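Local coordinates for protein endoglucanase CEL5A (Eubacterium cellulosolvens, PDB 4AEK) that probably binds beta-glucan chains through a family 65 carbohydrate-binding module belonging to a bacterial endoglucanase, at residues 56-61 / 73-78. Sequence-based numbering, arbitrary orientation.
Sequences IVLIFA and AQISPY
Two backbone pairs, Leu58 with Ile75 and Phe60 with Ala73, join strand 56-62 to 71-75, the outermost strand of a four-stranded antiparallel sheet; strand 106-111 flanks 56-62 on its other side. Each pair exchanges two hydrogen bonds: Ile75 N gives to Leu58 O at 2.8 Å and Leu58 N to Ile75 O at 3.0 Å, both nearly in line with the acceptor carbonyl. Phe60 N donates to Ala73 O from above the carbonyl plane, 51° out of it, whereas the return bond from Ala73 N runs nearly straight onto the Phe60 carbonyl.

The apolar contacts divide between the two faces. With CG anti to the backbone N (chi1 -177°), the extended Gln74 runs beside Ile59, whose CD1 meets Gln74 CG at 3.3 Å, while Val57 CG1 crosses to the same methylene at 3.7 Å. On the other face, Leu58 CB meets Ile75 CG1 at 4.0 Å; Leu58 also touches Phe87 of the second sheet, and helix 89-96 packs against Phe60 and Ile75, consistent with a carbohydrate-binding beta-sandwich.

Backbone bonding thus sets the register, while Gln74, gripped through its methylenes and with OE1 hydrogen-bonded to Trp72 NE1, is fixed along the sheet face beside Trp24.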
ATOM      1  N   ILE A  56      -4.950   8.279   3.039  1.00 28.25           N
ATOM      2  CA  ILE A  56      -4.205   7.278   2.302  1.00 28.29           C
ATOM      3  C   ILE A  56      -4.476   5.918   2.883  1.00 29.52           C
ATOM      4  O   ILE A  56      -4.575   5.770   4.098  1.00 28.66           O
ATOM      5  CB  ILE A  56      -2.683   7.579   2.332  1.00 29.45           C
ATOM      6  CG1 ILE A  56      -1.901   6.676   1.378  1.00 30.73           C
ATOM      7  CG2 ILE A  56      -2.084   7.422   3.724  1.00 30.64           C
ATOM      8  CD1 ILE A  56      -0.522   7.226   1.056  1.00 33.25           C
ATOM      9  N   VAL A  57      -4.413   4.901   2.024  1.00 28.34           N
ATOM     10  CA  VAL A  57      -4.697   3.507   2.461  1.00 28.22           C
ATOM     11  C   VAL A  57      -3.630   2.680   1.679  1.00 26.68           C
ATOM     12  O   VAL A  57      -3.232   3.044   0.544  1.00 25.44           O
ATOM     13  CB  VAL A  57      -6.214   3.338   2.154  1.00 33.15           C
ATOM     14  CG1 VAL A  57      -6.601   2.427   1.011  1.00 35.75           C
ATOM     15  CG2 VAL A  57      -7.125   3.436   3.370  1.00 34.45           C
ATOM     16  N   LEU A  58      -3.159   1.643   2.324  1.00 26.46           N
ATOM     17  CA  LEU A  58      -2.416   0.572   1.764  1.00 26.74           C
ATOM     18  C   LEU A  58      -3.278  -0.676   1.629  1.00 28.75           C
ATOM     19  O   LEU A  58      -3.970  -1.057   2.578  1.00 32.31           O
ATOM     20  CB  LEU A  58      -1.190   0.294   2.625  1.00 27.65           C
ATOM     21  CG  LEU A  58      -0.202  -0.791   2.224  1.00 28.06           C
ATOM     22  CD1 LEU A  58       0.446  -0.381   0.924  1.00 28.80           C
ATOM     23  CD2 LEU A  58       0.862  -1.023   3.295  1.00 28.99           C
ATOM     24  N   ILE A  59      -3.260  -1.314   0.452  1.00 28.44           N
ATOM     25  CA  ILE A  59      -4.007  -2.543   0.185  1.00 27.43           C
ATOM     26  C   ILE A  59      -3.053  -3.705  -0.078  1.00 27.48           C
ATOM     27  O   ILE A  59      -2.240  -3.604  -1.000  1.00 26.91           O
ATOM     28  CB  ILE A  59      -4.864  -2.444  -1.085  1.00 28.79           C
ATOM     29  CG1 ILE A  59      -5.765  -1.180  -1.187  1.00 36.92           C
ATOM     30  CG2 ILE A  59      -5.671  -3.694  -1.236  1.00 29.90           C
ATOM     31  CD1 ILE A  59      -6.324  -0.803   0.090  1.00 39.41           C
ATOM     32  N   PHE A  60      -3.143  -4.775   0.694  1.00 26.07           N
ATOM     33  CA  PHE A  60      -2.610  -6.086   0.357  1.00 26.98           C
ATOM     34  C   PHE A  60      -3.781  -6.913  -0.050  1.00 26.98           C
ATOM     35  O   PHE A  60      -4.751  -7.056   0.711  1.00 29.04           O
ATOM     36  CB  PHE A  60      -1.828  -6.697   1.534  1.00 27.03           C
ATOM     37  CG  PHE A  60      -0.368  -6.304   1.572  1.00 25.07           C
ATOM     38  CD1 PHE A  60       0.007  -4.991   1.381  1.00 25.90           C
ATOM     39  CD2 PHE A  60       0.605  -7.214   1.847  1.00 27.15           C
ATOM     40  CE1 PHE A  60       1.328  -4.617   1.397  1.00 25.50           C
ATOM     41  CE2 PHE A  60       1.938  -6.835   1.893  1.00 26.52           C
ATOM     42  CZ  PHE A  60       2.286  -5.535   1.687  1.00 25.48           C
ATOM     43  N   ALA A  61      -3.767  -7.425  -1.266  1.00 25.69           N
ATOM     44  CA  ALA A  61      -4.852  -8.206  -1.769  1.00 26.77           C
ATOM     45  C   ALA A  61      -4.406  -9.509  -2.384  1.00 27.64           C
ATOM     46  O   ALA A  61      -3.288  -9.649  -2.906  1.00 27.79           O
ATOM     47  CB  ALA A  61      -5.704  -7.442  -2.781  1.00 26.66           C
ATOM     48  N   ALA A  73      -6.996  -6.515   2.104  1.00 33.10           N
ATOM     49  CA  ALA A  73      -6.459  -6.006   3.366  1.00 33.17           C
ATOM     50  C   ALA A  73      -6.082  -4.528   3.192  1.00 35.81           C
ATOM     51  O   ALA A  73      -4.902  -4.132   3.100  1.00 36.52           O
ATOM     52  CB  ALA A  73      -5.263  -6.790   3.791  1.00 35.42           C
ATOM     53  N   GLN A  74      -7.115  -3.728   3.227  1.00 35.30           N
ATOM     54  CA  GLN A  74      -7.023  -2.317   3.243  1.00 35.48           C
ATOM     55  C   GLN A  74      -6.753  -1.811   4.611  1.00 35.60           C
ATOM     56  O   GLN A  74      -7.574  -2.024   5.516  1.00 35.59           O
ATOM     57  CB  GLN A  74      -8.340  -1.784   2.785  1.00 35.58           C
ATOM     58  CG  GLN A  74      -8.371  -0.300   2.678  1.00 37.46           C
ATOM     59  CD  GLN A  74      -9.647   0.131   2.034  1.00 39.10           C
ATOM     60  OE1 GLN A  74     -10.050  -0.402   0.976  1.00 42.19           O
ATOM     61  NE2 GLN A  74     -10.314   1.115   2.667  1.00 38.98           N
ATOM     62  N   ILE A  75      -5.648  -1.092   4.773  1.00 33.82           N
ATOM     63  CA  ILE A  75      -5.315  -0.549   6.066  1.00 33.05           C
ATOM     64  C   ILE A  75      -5.036   0.896   6.007  1.00 35.35           C
ATOM     65  O   ILE A  75      -4.517   1.399   4.999  1.00 33.61           O
ATOM     66  CB  ILE A  75      -4.146  -1.246   6.737  1.00 37.63           C
ATOM     67  CG1 ILE A  75      -2.929  -1.299   5.829  1.00 37.89           C
ATOM     68  CG2 ILE A  75      -4.597  -2.623   7.160  1.00 39.13           C
ATOM     69  CD1 ILE A  75      -1.688  -1.831   6.536  1.00 41.65           C
ATOM     70  N   SER A  76      -5.494   1.579   7.057  1.00 33.05           N
ATOM     71  CA  SER A  76      -5.134   2.948   7.286  1.00 35.90           C
ATOM     72  C   SER A  76      -3.740   2.848   7.877  1.00 32.83           C
ATOM     73  O   SER A  76      -3.327   1.761   8.318  1.00 31.56           O
ATOM     74  CB  SER A  76      -6.162   3.606   8.248  1.00 39.83           C
ATOM     75  OG  SER A  76      -6.436   2.605   9.228  1.00 48.16           O
ATOM     76  N   PRO A  77      -2.992   3.964   7.842  1.00 29.83           N
ATOM     77  CA  PRO A  77      -1.695   4.024   8.488  1.00 31.95           C
ATOM     78  C   PRO A  77      -1.739   3.546   9.916  1.00 32.12           C
ATOM     79  O   PRO A  77      -2.657   3.848  10.722  1.00 30.06           O
ATOM     80  CB  PRO A  77      -1.339   5.504   8.461  1.00 32.26           C
ATOM     81  CG  PRO A  77      -2.100   6.041   7.282  1.00 32.03           C
ATOM     82  CD  PRO A  77      -3.334   5.205   7.153  1.00 31.93           C
ATOM     83  N   TYR A  78      -0.722   2.806  10.249  1.00 32.71           N
ATOM     84  CA  TYR A  78      -0.460   2.555  11.625  1.00 32.91           C
ATOM     85  C   TYR A  78      -0.450   3.866  12.358  1.00 31.61           C
ATOM     86  O   TYR A  78      -1.111   3.998  13.398  1.00 34.02           O
ATOM     87  CB  TYR A  78       0.818   1.765  11.775  1.00 32.77           C
ATOM     88  CG  TYR A  78       1.054   1.249  13.171  1.00 33.49           C
ATOM     89  CD1 TYR A  78       0.040   0.687  13.911  1.00 40.85           C
ATOM     90  CD2 TYR A  78       2.307   1.390  13.755  1.00 38.11           C
ATOM     91  CE1 TYR A  78       0.265   0.226  15.236  1.00 43.21           C
ATOM     92  CE2 TYR A  78       2.586   0.922  15.041  1.00 40.64           C
ATOM     93  CZ  TYR A  78       1.565   0.355  15.787  1.00 47.29           C
ATOM     94  OH  TYR A  78       1.850  -0.070  17.086  1.00 54.02           O
TER